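Potential RNA-dependent RNA polymerase (Human picobirnavirus, PDB 5I62) catalyses RNA-templated synthesis of RNA from ribonucleoside triphosphates, and probably serves both transcription and genome replication of this double-stranded RNA virus. Local coordinates at residues Val76-Ser80 with Arg425-Glu430; Arg35-Tyr39 with Val443-Tyr447; Ser24-Ser28 with Met82-Arg88; Glu50-Lys54 with Glu462-Phe466; Gly185-Gln189 with Gln429-Tyr433. One frame throughout, in Å; residues are numbered along the deposited sequence.

Overall arrangement
Most of these contacts tie the N-terminal 90 residues to parts of the polymerase far along the chain. Interactions 1 and 5 share Q429 and E430, with centres about 9 Å apart, and interactions 1 and 2 have their centres about 10 Å apart. Interaction 3 joins this group through strand 176-189, its centre about 13 Å from that of interaction 5. Interaction 4 is farthest out, about 38 Å from interaction 3 between centres, on helices 44-55 and 460-469. Along the chain interactions 1 and 5 nest inside the loops closed by interaction 2 and by interaction 4. The N-terminal region thus bridges strand 176-189 and the C-terminal helices, consistent with the linked fingers and thumb of viral RNA polymerases.

Interaction 1 of 5, residues Val76-Ser80 with Arg425-Glu430; sequences VGPMS and RLAMQE
The loop 76-80 runs beside the end of helix 419-427 and the residues after it, and the backbones close to 4.1 Å between S80 CA and E430 CA. No direct hydrogen bond crosses the pair. One water bridges instead, accepting from M79 N and donating to Q429 O, and a second donates to both S80 O and E430 O. The flexible M79 side chain fills the gap: its SD lies 3.5 Å from M428 O, and a bend at chi3 (70°) carries CE over one face of the R425 guanidinium, 4.4 Å from R425 CZ. The NE of that guanidinium is held by E190. M428 folds back at chi2, laying CG 3.6 Å from G77 O and SD 4.1 Å from P78 CA. G77 suits its place because at phi 164° a side chain would press on the preceding carbonyl and the P78 ring. Small S80 lets its CB come within 3.3 Å of E430 O, while its OG donates to E32 O and accepts from Y34 N. The loop between helices 63-73 and 89-97 is thus packed, through two methionines and bridging waters, where helix 419-427 passes into strand 428-429, the partner of strand 34-35 in a small antiparallel sheet.

Interaction 2 of 5, residues Arg35-Tyr39 with Val443-Tyr447; sequences RTPFY and VTLRY
Y447 reaches from helix 441-451 so that the hydroxyl end of its ring meets the turn T36-P37-F38. Its OH lies 3.5 Å from F38 CB and 3.7 Å from P37 CD, and T36 OG1 approaches near the ring plane, 3.8 Å from Y447 OH. The F38 and Y447 rings sit obliquely, centroids 5.8 Å apart. The backbone directs F38 CB at the tyrosine, and chi1 (-175°) swings the F38 ring away from its own N, to lie aslant the Y447 ring. F38 N, although close to Y447 OH, gives its hydrogen to T36 OG1 at 3.2 Å, and the threonine hydroxyl donates in turn to L426 O. The outer flank is lighter: P37 CD stands 4.5 Å from V443 CG1, and R446, extended as far as NE, brings NH1 within 3.8 Å of T36 CG2, while its NH2 binds R425 O and M428 O. R35 grips F38 O end-on with NH1 and NH2, the oxygen lying in the guanidinium plane, which probably helps to hold the turn. A tyrosine is long enough to span from helix to loop, and threonine supplies both hydroxyl and methyl. T36 OG1 accepting from F38 N makes an ST turn, packed on helix 441-451.

Interaction 3 of 5, residues Ser24-Ser28 with Met82-Arg88; sequences SNVVS and MLPLKER
The last turn of helix 17-28 faces the start of the 3-10 segment 85-87, the two backbones coming to 4.8 Å between V27 CA and L85 CA. At this point L85 N donates a weak hydrogen bond to V26 O, 3.1 Å long and bent to 128°. The same carbonyl is also gripped by a water that lies 2.7 Å from V26 O and donates to it. This water donates to L83 O as well and accepts from R88 NH1, 3.0 Å away and in the guanidinium plane, so it joins the helix end to both ends of the opposing turn. R88 bends at chi3 (63°) to bring the group back over its own segment, and its NH2 goes on to G185 O. P84 suits a place beside helix-end carbonyls: its ring carbons rest against them, CB 3.3 Å from V27 O and CG 3.7 Å from S28 O. Branched V26 and L85 fill the inner side, V26 CG1 meeting L85 CB at 4.0 Å as the two side chains cross at a slant. M82 runs out extended across N25, with SD 3.9 Å from N25 OD1 and the terminal methyl beside the V26 backbone. The turn is itself carried by sheet strands. L85 packs on L184 of strand 176-189 and on Y308 and N309 of strand 306-309, M82 and R88 lie against W186, and V27 touches N309, leaving the helix end lodged beside the sheet.

Interaction 4 of 5, residues Glu50-Lys54 with Glu462-Phe466; sequences EWYKK and EFLDF
W51, F463 and F466 all turn their rings opposite the backbone N, W51 with chi1 at 171°, and this brings the three rings together between helices 44-55 and 460-469. F463 drives its edge into the face of the indole: CD1 sits over the centre of the ring system, 3.6 Å from W51 CE2, with the planes 71° apart, a T-shaped pair. The same indole lies against the helix backbone, W51 CH2 being 3.5 Å from F463 N. F466 takes the other part of the tryptophan, where W51 CB makes a CH-pi contact over the phenyl face, 4.1 Å from the centroid of the F466 ring. Together they form an aromatic cluster in an antiparallel helix pair, whose N-to-C directions make 160° and whose local axes approach to 11.1 Å, a spacing that large flat side chains can fill. The stem of E50 and the end of K54 lie at the rim. E50 CG is at the F466 edge, 3.8 Å from F466 CE1, before its carboxylate turns off to a salt bridge with K53 whose hydrogen bond is weak. K54, extended beyond CG, passes obliquely, NZ 3.6 Å from F466 CD1. The indole NE1 of buried W51 is satisfied by T419 OG1 of helix 419-427, and F466 also meets the ring of Y39.

Interaction 5 of 5, residues Gly185-Gln189 with Gln429-Tyr433; sequences GWRGQ and QERYY
E430 reaches out in extended form to strand 176-189, and both its carboxylate oxygens find donors there. R187 grips it side-on with two nitrogens: NE to OE2 at 2.6 Å and NH2 to OE1 at 2.9 Å, each oxygen met on its syn side. The two flat groups are nearly coplanar, 19° apart, and bends at chi2 and chi3 curl the arginine round to present that edge. OE2 takes a second bond, from G188 N at 2.9 Å, which arrives from above the carboxylate plane, a different direction from the arginine's. R431 is the second positive residue, its NH2 in a salt bridge with E430 OE2 at 3.1 Å, and the same NH2 donates to W186 O at 3.0 Å. The two arginines thus share one carboxylate, which would be expected to stay ionised and to offset their charges. W186 is the wall beside this group. R431 stands at the indole edge with its plane almost perpendicular (88°), R431 NH2 coming 3.5 Å from W186 CE3, while the indole NE1 is occupied by Q200 OE1. G188 N lies over a face of that ring, and here a residue without a side chain leaves room for the tryptophan. Since the R187 backbone pairs with R201 of strand 199-205, the G188 amide is turned the other way, where E430 meets it. The outcome is a salt-bridge network of R187, E430 and R431, by which the loop after strand 428-429 is held to the end of a strand in the large mixed sheet.

Interaction 1 of 5, residues Val76-Ser80 with Arg425-Glu430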
# COMPACT_ATOMS: atom_id res chain seq x y z
N VAL A 76 17.03 7.54 0.26
CA VAL A 76 17.20 7.62 1.71
C VAL A 76 17.14 9.07 2.15
O VAL A 76 17.75 9.95 1.53
CB VAL A 76 18.51 6.93 2.11
CG1 VAL A 76 18.83 7.20 3.56
CG2 VAL A 76 18.41 5.42 1.85
N GLY A 77 16.38 9.33 3.20
CA GLY A 77 16.25 10.67 3.74
C GLY A 77 15.06 10.81 4.66
O GLY A 77 14.47 9.83 5.12
N PRO A 78 14.69 12.06 4.95
CA PRO A 78 13.58 12.31 5.88
C PRO A 78 12.27 11.71 5.38
O PRO A 78 12.08 11.49 4.18
CB PRO A 78 13.49 13.84 5.94
CG PRO A 78 14.87 14.33 5.50
CD PRO A 78 15.33 13.31 4.48
N MET A 79 11.37 11.44 6.33
CA MET A 79 10.01 11.01 6.03
C MET A 79 8.93 11.84 6.73
O MET A 79 7.74 11.63 6.46
CB MET A 79 9.79 9.55 6.44
CG MET A 79 10.83 8.61 5.93
SD MET A 79 10.83 7.09 6.90
CE MET A 79 9.27 6.39 6.36
N SER A 80 9.30 12.75 7.62
CA SER A 80 8.32 13.40 8.47
C SER A 80 7.85 14.74 7.94
O SER A 80 6.89 15.30 8.48
CB SER A 80 8.92 13.59 9.86
OG SER A 80 10.06 14.42 9.77
N ARG A 425 15.27 3.99 7.04
CA ARG A 425 14.07 3.89 7.87
C ARG A 425 14.42 3.72 9.34
O ARG A 425 13.68 4.18 10.21
CB ARG A 425 13.21 2.73 7.39
CG ARG A 425 12.72 2.95 6.00
CD ARG A 425 11.51 2.12 5.67
NE ARG A 425 10.91 2.65 4.46
CZ ARG A 425 9.62 2.58 4.17
NH1 ARG A 425 8.78 1.99 5.02
NH2 ARG A 425 9.16 3.10 3.04
N LEU A 426 15.52 3.03 9.64
CA LEU A 426 15.96 2.93 11.03
C LEU A 426 16.35 4.30 11.57
O LEU A 426 16.15 4.60 12.76
CB LEU A 426 17.13 1.96 11.14
CG LEU A 426 16.78 0.49 10.90
CD1 LEU A 426 18.05 -0.36 10.87
CD2 LEU A 426 15.81 -0.02 11.95
N ALA A 427 16.90 5.16 10.71
CA ALA A 427 17.43 6.44 11.17
C ALA A 427 16.39 7.55 11.19
O ALA A 427 16.51 8.50 11.97
CB ALA A 427 18.61 6.85 10.28
N MET A 428 15.34 7.43 10.38
CA MET A 428 14.38 8.50 10.15
C MET A 428 12.97 7.97 10.34
O MET A 428 12.65 6.89 9.85
CB MET A 428 14.50 9.05 8.74
CG MET A 428 15.82 9.69 8.44
SD MET A 428 15.76 11.32 9.15
CE MET A 428 17.23 12.05 8.42
N GLN A 429 12.12 8.73 11.01
CA GLN A 429 10.76 8.28 11.21
C GLN A 429 9.76 9.29 10.67
O GLN A 429 10.07 10.47 10.48
CB GLN A 429 10.47 7.98 12.68
CG GLN A 429 10.66 9.16 13.59
CD GLN A 429 10.73 8.72 15.04
OE1 GLN A 429 10.55 7.53 15.34
NE2 GLN A 429 10.98 9.67 15.95
N GLU A 430 8.55 8.79 10.43
CA GLU A 430 7.50 9.59 9.83
C GLU A 430 6.79 10.48 10.84
O GLU A 430 6.34 11.57 10.51
CB GLU A 430 6.48 8.65 9.19
CG GLU A 430 5.41 9.36 8.42
CD GLU A 430 4.53 8.38 7.68
OE1 GLU A 430 4.84 7.17 7.70
OE2 GLU A 430 3.54 8.84 7.09
O HOH W 1 12.09 11.73 9.16
O HOH W 2 5.26 14.55 10.49

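Interaction 2 of 5, residues Arg35-Tyr39 with Val443-Tyr447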
# COMPACT_ATOMS: atom_id res chain seq x y z
N ARG A 35 14.43 12.46 13.55
CA ARG A 35 15.52 11.51 13.57
C ARG A 35 15.36 10.62 14.80
O ARG A 35 15.04 11.12 15.89
CB ARG A 35 16.84 12.29 13.59
CG ARG A 35 18.09 11.51 13.63
CD ARG A 35 18.63 11.07 12.26
NE ARG A 35 19.97 10.60 12.54
CZ ARG A 35 20.26 9.45 13.14
NH1 ARG A 35 19.29 8.59 13.45
NH2 ARG A 35 21.52 9.15 13.40
N THR A 36 15.51 9.31 14.62
CA THR A 36 15.41 8.36 15.73
C THR A 36 16.71 8.39 16.53
O THR A 36 17.69 9.03 16.14
CB THR A 36 15.14 6.94 15.20
OG1 THR A 36 16.32 6.47 14.54
CG2 THR A 36 13.95 6.90 14.23
N PRO A 37 16.77 7.70 17.68
CA PRO A 37 18.04 7.60 18.42
C PRO A 37 19.07 6.68 17.76
O PRO A 37 20.18 6.55 18.29
CB PRO A 37 17.62 7.04 19.79
CG PRO A 37 16.13 7.11 19.83
CD PRO A 37 15.65 7.10 18.43
N PHE A 38 18.75 6.05 16.64
CA PHE A 38 19.66 5.14 15.97
C PHE A 38 20.95 5.86 15.57
O PHE A 38 20.91 6.85 14.84
CB PHE A 38 18.96 4.56 14.74
CG PHE A 38 19.74 3.51 14.00
CD1 PHE A 38 20.04 2.29 14.60
CD2 PHE A 38 20.11 3.71 12.68
CE1 PHE A 38 20.74 1.31 13.91
CE2 PHE A 38 20.81 2.74 11.98
CZ PHE A 38 21.12 1.53 12.60
N TYR A 39 22.09 5.36 16.05
CA TYR A 39 23.39 5.99 15.82
C TYR A 39 23.34 7.49 16.12
O TYR A 39 23.83 8.33 15.37
CB TYR A 39 23.89 5.73 14.39
CG TYR A 39 24.62 4.41 14.27
CD1 TYR A 39 25.83 4.22 14.91
CD2 TYR A 39 24.11 3.38 13.49
CE1 TYR A 39 26.51 3.02 14.80
CE2 TYR A 39 24.78 2.18 13.37
CZ TYR A 39 25.98 2.00 14.04
OH TYR A 39 26.67 0.82 13.94
N VAL A 443 10.02 1.85 20.12
CA VAL A 443 11.12 2.15 19.20
C VAL A 443 11.77 0.86 18.72
O VAL A 443 11.97 0.66 17.51
CB VAL A 443 12.16 3.08 19.87
CG1 VAL A 443 13.32 3.33 18.93
CG2 VAL A 443 11.53 4.41 20.29
N THR A 444 12.10 -0.03 19.66
CA THR A 444 12.76 -1.28 19.32
C THR A 444 11.88 -2.17 18.45
O THR A 444 12.37 -2.84 17.54
CB THR A 444 13.16 -2.03 20.59
OG1 THR A 444 14.03 -1.20 21.37
CG2 THR A 444 13.89 -3.32 20.25
N LEU A 445 10.57 -2.21 18.74
CA LEU A 445 9.67 -2.99 17.90
C LEU A 445 9.69 -2.48 16.47
O LEU A 445 9.67 -3.27 15.52
CB LEU A 445 8.26 -2.96 18.47
CG LEU A 445 8.09 -3.75 19.78
CD1 LEU A 445 6.76 -3.48 20.38
CD2 LEU A 445 8.24 -5.25 19.50
N ARG A 446 9.72 -1.15 16.29
CA ARG A 446 9.81 -0.60 14.94
C ARG A 446 11.11 -1.01 14.26
O ARG A 446 11.10 -1.44 13.11
CB ARG A 446 9.66 0.92 14.97
CG ARG A 446 9.72 1.60 13.59
CD ARG A 446 9.56 3.13 13.71
NE ARG A 446 9.76 3.78 12.41
CZ ARG A 446 10.94 4.16 11.94
NH1 ARG A 446 12.04 3.98 12.66
NH2 ARG A 446 11.02 4.72 10.73
N TYR A 447 12.24 -0.89 14.98
CA TYR A 447 13.53 -1.33 14.43
C TYR A 447 13.45 -2.76 13.91
O TYR A 447 13.94 -3.07 12.82
CB TYR A 447 14.63 -1.26 15.48
CG TYR A 447 15.12 0.09 15.91
CD1 TYR A 447 14.90 1.23 15.14
CD2 TYR A 447 15.82 0.23 17.11
CE1 TYR A 447 15.38 2.47 15.56
CE2 TYR A 447 16.30 1.44 17.53
CZ TYR A 447 16.07 2.56 16.76
OH TYR A 447 16.55 3.77 17.20

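Interaction 3 of 5, residues Ser24-Ser28 with Met82-Arg88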
# COMPACT_ATOMS: atom_id res chain seq x y z
N SER A 24 -6.20 22.09 11.49
CA SER A 24 -5.16 23.10 11.71
C SER A 24 -3.80 22.55 11.31
O SER A 24 -2.99 23.26 10.72
CB SER A 24 -5.10 23.52 13.19
OG SER A 24 -6.34 24.08 13.59
N ASN A 25 -3.52 21.31 11.69
CA ASN A 25 -2.25 20.70 11.31
C ASN A 25 -2.17 20.48 9.80
O ASN A 25 -1.09 20.62 9.21
CB ASN A 25 -2.06 19.39 12.07
CG ASN A 25 -0.74 18.73 11.75
OD1 ASN A 25 -0.72 17.63 11.19
ND2 ASN A 25 0.36 19.41 12.05
N VAL A 26 -3.30 20.14 9.16
CA VAL A 26 -3.31 20.04 7.70
C VAL A 26 -2.91 21.38 7.07
O VAL A 26 -2.10 21.44 6.14
CB VAL A 26 -4.68 19.58 7.18
CG1 VAL A 26 -4.74 19.74 5.65
CG2 VAL A 26 -4.95 18.11 7.59
N VAL A 27 -3.49 22.47 7.57
CA VAL A 27 -3.20 23.80 7.03
C VAL A 27 -1.74 24.16 7.27
O VAL A 27 -1.05 24.66 6.37
CB VAL A 27 -4.14 24.86 7.64
CG1 VAL A 27 -3.72 26.25 7.18
CG2 VAL A 27 -5.59 24.59 7.28
N SER A 28 -1.24 23.90 8.49
CA SER A 28 0.11 24.36 8.84
C SER A 28 1.20 23.48 8.26
O SER A 28 2.30 23.97 7.97
CB SER A 28 0.28 24.44 10.36
OG SER A 28 0.31 23.15 10.96
N MET A 82 5.89 17.22 6.34
CA MET A 82 4.58 17.33 5.75
C MET A 82 4.34 18.77 5.29
O MET A 82 4.35 19.69 6.11
CB MET A 82 3.53 16.87 6.76
CG MET A 82 2.11 17.13 6.36
SD MET A 82 0.99 16.75 7.75
CE MET A 82 -0.56 16.88 6.90
N LEU A 83 4.12 18.96 4.00
CA LEU A 83 3.95 20.30 3.47
C LEU A 83 2.59 20.87 3.89
O LEU A 83 1.65 20.13 4.16
CB LEU A 83 4.06 20.30 1.95
CG LEU A 83 5.40 19.91 1.30
CD1 LEU A 83 5.31 20.03 -0.20
CD2 LEU A 83 6.53 20.77 1.84
N PRO A 84 2.47 22.20 3.95
CA PRO A 84 1.17 22.82 4.23
C PRO A 84 0.17 22.50 3.13
O PRO A 84 0.55 22.21 2.00
CB PRO A 84 1.46 24.32 4.27
CG PRO A 84 2.94 24.45 4.36
CD PRO A 84 3.57 23.19 3.84
N LEU A 85 -1.11 22.60 3.49
CA LEU A 85 -2.19 22.36 2.54
C LEU A 85 -2.04 23.19 1.28
O LEU A 85 -2.26 22.71 0.16
CB LEU A 85 -3.54 22.66 3.21
CG LEU A 85 -4.76 22.54 2.30
CD1 LEU A 85 -4.96 21.08 1.82
CD2 LEU A 85 -6.01 23.06 2.99
N LYS A 86 -1.66 24.46 1.44
CA LYS A 86 -1.45 25.34 0.29
C LYS A 86 -0.46 24.76 -0.73
O LYS A 86 -0.52 25.12 -1.91
CB LYS A 86 -0.95 26.71 0.75
CG LYS A 86 0.55 26.72 1.03
CD LYS A 86 1.11 28.10 1.26
CE LYS A 86 1.66 28.24 2.61
NZ LYS A 86 2.01 29.63 2.98
N GLU A 87 0.46 23.89 -0.30
CA GLU A 87 1.43 23.29 -1.22
C GLU A 87 1.08 21.86 -1.64
O GLU A 87 1.90 21.20 -2.29
CB GLU A 87 2.83 23.32 -0.60
CG GLU A 87 3.27 24.71 -0.17
CD GLU A 87 4.43 24.67 0.82
OE1 GLU A 87 4.50 25.56 1.70
OE2 GLU A 87 5.27 23.74 0.72
N ARG A 88 -0.12 21.39 -1.29
CA ARG A 88 -0.60 20.06 -1.62
C ARG A 88 -1.84 20.10 -2.51
O ARG A 88 -2.40 19.04 -2.79
CB ARG A 88 -0.93 19.29 -0.33
CG ARG A 88 0.29 19.01 0.57
CD ARG A 88 -0.10 18.31 1.86
NE ARG A 88 -0.68 16.99 1.61
CZ ARG A 88 -1.54 16.38 2.43
NH1 ARG A 88 -1.92 16.98 3.56
NH2 ARG A 88 -2.01 15.19 2.11
O HOH W 3 -0.88 19.42 4.90

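Interaction 4 of 5, residues Glu50-Lys54 with Glu462-Phe466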
# COMPACT_ATOMS: atom_id res chain seq x y z
N GLU A 50 29.27 4.23 6.26
CA GLU A 50 29.95 3.17 7.00
C GLU A 50 29.45 1.79 6.58
O GLU A 50 30.25 0.87 6.36
CB GLU A 50 29.76 3.39 8.51
CG GLU A 50 30.66 2.52 9.34
CD GLU A 50 32.13 2.93 9.21
OE1 GLU A 50 33.01 2.15 9.62
OE2 GLU A 50 32.40 4.04 8.68
N TRP A 51 28.14 1.63 6.47
CA TRP A 51 27.61 0.35 6.02
C TRP A 51 28.02 0.06 4.58
O TRP A 51 28.28 -1.09 4.21
CB TRP A 51 26.09 0.29 6.16
CG TRP A 51 25.52 -0.93 5.50
CD1 TRP A 51 24.68 -0.97 4.42
CD2 TRP A 51 25.81 -2.29 5.84
NE1 TRP A 51 24.41 -2.28 4.08
CE2 TRP A 51 25.09 -3.11 4.93
CE3 TRP A 51 26.59 -2.90 6.82
CZ2 TRP A 51 25.14 -4.50 4.98
CZ3 TRP A 51 26.65 -4.28 6.87
CH2 TRP A 51 25.92 -5.07 5.95
N TYR A 52 28.10 1.11 3.75
CA TYR A 52 28.43 0.92 2.34
C TYR A 52 29.80 0.29 2.16
O TYR A 52 30.02 -0.49 1.22
CB TYR A 52 28.38 2.26 1.60
CG TYR A 52 28.18 2.11 0.11
CD1 TYR A 52 29.21 1.66 -0.71
CD2 TYR A 52 26.95 2.36 -0.47
CE1 TYR A 52 29.02 1.49 -2.08
CE2 TYR A 52 26.74 2.21 -1.83
CZ TYR A 52 27.78 1.78 -2.63
OH TYR A 52 27.58 1.63 -3.98
N LYS A 53 30.74 0.60 3.06
CA LYS A 53 32.07 0.00 2.98
C LYS A 53 32.01 -1.52 2.99
O LYS A 53 32.87 -2.17 2.39
CB LYS A 53 32.95 0.47 4.13
CG LYS A 53 33.30 1.93 4.13
CD LYS A 53 34.19 2.23 5.33
CE LYS A 53 34.33 3.71 5.56
NZ LYS A 53 35.09 3.99 6.81
N LYS A 54 31.03 -2.10 3.67
CA LYS A 54 30.87 -3.54 3.72
C LYS A 54 29.86 -4.07 2.69
O LYS A 54 30.05 -5.17 2.15
CB LYS A 54 30.42 -4.00 5.11
CG LYS A 54 30.34 -3.11 6.22
CD LYS A 54 30.09 -3.85 7.53
CE LYS A 54 29.83 -2.75 8.50
NZ LYS A 54 29.59 -3.39 9.73
N GLU A 462 26.01 -9.48 8.97
CA GLU A 462 26.82 -8.28 9.14
C GLU A 462 25.93 -7.07 9.35
O GLU A 462 26.22 -6.21 10.20
CB GLU A 462 27.72 -8.06 7.93
CG GLU A 462 28.80 -9.13 7.75
CD GLU A 462 28.31 -10.38 7.03
OE1 GLU A 462 27.08 -10.56 6.85
OE2 GLU A 462 29.17 -11.20 6.63
N PHE A 463 24.83 -7.00 8.61
CA PHE A 463 23.92 -5.87 8.74
C PHE A 463 23.34 -5.81 10.15
O PHE A 463 23.25 -4.73 10.74
CB PHE A 463 22.81 -5.96 7.71
CG PHE A 463 21.92 -4.76 7.70
CD1 PHE A 463 22.41 -3.54 7.25
CD2 PHE A 463 20.61 -4.84 8.17
CE1 PHE A 463 21.60 -2.41 7.24
CE2 PHE A 463 19.79 -3.71 8.16
CZ PHE A 463 20.29 -2.50 7.69
N LEU A 464 22.98 -6.97 10.71
CA LEU A 464 22.43 -7.01 12.07
C LEU A 464 23.45 -6.56 13.10
O LEU A 464 23.13 -5.79 14.01
CB LEU A 464 21.92 -8.41 12.39
CG LEU A 464 21.22 -8.54 13.74
CD1 LEU A 464 19.99 -7.63 13.81
CD2 LEU A 464 20.85 -9.99 13.98
N ASP A 465 24.70 -7.03 12.98
CA ASP A 465 25.75 -6.59 13.89
C ASP A 465 25.96 -5.09 13.77
O ASP A 465 26.16 -4.39 14.77
CB ASP A 465 27.05 -7.34 13.62
CG ASP A 465 26.98 -8.82 14.02
OD1 ASP A 465 26.17 -9.17 14.90
OD2 ASP A 465 27.74 -9.63 13.44
N PHE A 466 25.90 -4.56 12.55
CA PHE A 466 25.99 -3.12 12.35
C PHE A 466 24.84 -2.40 13.05
O PHE A 466 25.05 -1.34 13.66
CB PHE A 466 25.98 -2.80 10.86
CG PHE A 466 26.14 -1.33 10.56
CD1 PHE A 466 27.38 -0.73 10.62
CD2 PHE A 466 25.04 -0.55 10.24
CE1 PHE A 466 27.53 0.62 10.34
CE2 PHE A 466 25.17 0.80 9.97
CZ PHE A 466 26.42 1.39 10.02

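Interaction 5 of 5, residues Gly185-Gln189 with Gln429-Tyr433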
# COMPACT_ATOMS: atom_id res chain seq x y z
N GLY A 185 -6.01 13.03 4.50
CA GLY A 185 -4.90 12.58 5.31
C GLY A 185 -3.57 12.63 4.55
O GLY A 185 -3.48 13.05 3.40
N TRP A 186 -2.53 12.18 5.24
CA TRP A 186 -1.18 12.38 4.74
C TRP A 186 -0.29 11.22 5.18
O TRP A 186 -0.43 10.70 6.28
CB TRP A 186 -0.60 13.71 5.23
CG TRP A 186 0.85 13.94 4.85
CD1 TRP A 186 1.30 14.57 3.73
CD2 TRP A 186 2.00 13.57 5.61
NE1 TRP A 186 2.68 14.60 3.74
CE2 TRP A 186 3.13 14.00 4.88
CE3 TRP A 186 2.19 12.92 6.83
CZ2 TRP A 186 4.43 13.80 5.34
CZ3 TRP A 186 3.48 12.73 7.29
CH2 TRP A 186 4.59 13.17 6.55
N ARG A 187 0.62 10.82 4.29
CA ARG A 187 1.73 9.94 4.64
C ARG A 187 2.99 10.46 3.96
O ARG A 187 2.95 10.86 2.80
CB ARG A 187 1.50 8.48 4.21
CG ARG A 187 0.33 7.79 4.89
CD ARG A 187 0.53 7.70 6.40
NE ARG A 187 1.73 6.95 6.76
CZ ARG A 187 1.78 5.62 6.80
NH1 ARG A 187 0.71 4.90 6.49
NH2 ARG A 187 2.91 5.01 7.15
N GLY A 188 4.10 10.41 4.68
CA GLY A 188 5.38 10.81 4.14
C GLY A 188 6.17 9.60 3.69
O GLY A 188 6.16 8.56 4.34
N GLN A 189 6.87 9.76 2.57
CA GLN A 189 7.70 8.70 2.05
C GLN A 189 9.04 9.30 1.62
O GLN A 189 9.08 10.37 1.01
CB GLN A 189 7.00 7.99 0.89
CG GLN A 189 7.82 6.96 0.17
CD GLN A 189 6.98 6.14 -0.79
OE1 GLN A 189 5.84 5.79 -0.48
NE2 GLN A 189 7.53 5.85 -1.97
N GLN A 429 12.12 8.73 11.01
CA GLN A 429 10.76 8.28 11.21
C GLN A 429 9.76 9.29 10.67
O GLN A 429 10.07 10.47 10.48
CB GLN A 429 10.47 7.98 12.68
CG GLN A 429 10.66 9.16 13.59
CD GLN A 429 10.73 8.72 15.04
OE1 GLN A 429 10.55 7.53 15.34
NE2 GLN A 429 10.98 9.67 15.95
N GLU A 430 8.55 8.79 10.43
CA GLU A 430 7.50 9.59 9.83
C GLU A 430 6.79 10.48 10.84
O GLU A 430 6.34 11.57 10.51
CB GLU A 430 6.48 8.65 9.19
CG GLU A 430 5.41 9.36 8.42
CD GLU A 430 4.53 8.38 7.68
OE1 GLU A 430 4.84 7.17 7.70
OE2 GLU A 430 3.54 8.84 7.09
N ARG A 431 6.67 10.01 12.07
CA ARG A 431 5.93 10.74 13.08
C ARG A 431 6.67 10.69 14.40
O ARG A 431 7.30 9.69 14.75
CB ARG A 431 4.51 10.19 13.25
CG ARG A 431 3.54 10.87 12.33
CD ARG A 431 2.22 10.14 12.28
NE ARG A 431 1.93 9.76 10.90
CZ ARG A 431 1.49 10.60 9.97
NH1 ARG A 431 1.28 11.88 10.27
NH2 ARG A 431 1.27 10.15 8.74
N TYR A 432 6.56 11.77 15.14
CA TYR A 432 7.22 11.88 16.43
C TYR A 432 6.31 11.31 17.51
O TYR A 432 5.11 11.56 17.53
CB TYR A 432 7.56 13.34 16.71
CG TYR A 432 7.90 13.64 18.14
CD1 TYR A 432 9.20 13.51 18.61
CD2 TYR A 432 6.92 14.07 19.02
CE1 TYR A 432 9.51 13.79 19.92
CE2 TYR A 432 7.22 14.35 20.34
CZ TYR A 432 8.51 14.22 20.78
OH TYR A 432 8.82 14.50 22.10
N TYR A 433 6.90 10.48 18.38
CA TYR A 433 6.26 10.04 19.61
C TYR A 433 7.25 10.28 20.74
O TYR A 433 8.40 9.85 20.67
CB TYR A 433 5.85 8.56 19.57
CG TYR A 433 4.72 8.23 18.60
CD1 TYR A 433 3.38 8.32 18.98
CD2 TYR A 433 5.00 7.80 17.30
CE1 TYR A 433 2.35 8.01 18.09
CE2 TYR A 433 3.98 7.49 16.40
CZ TYR A 433 2.66 7.59 16.80
OH TYR A 433 1.66 7.28 15.91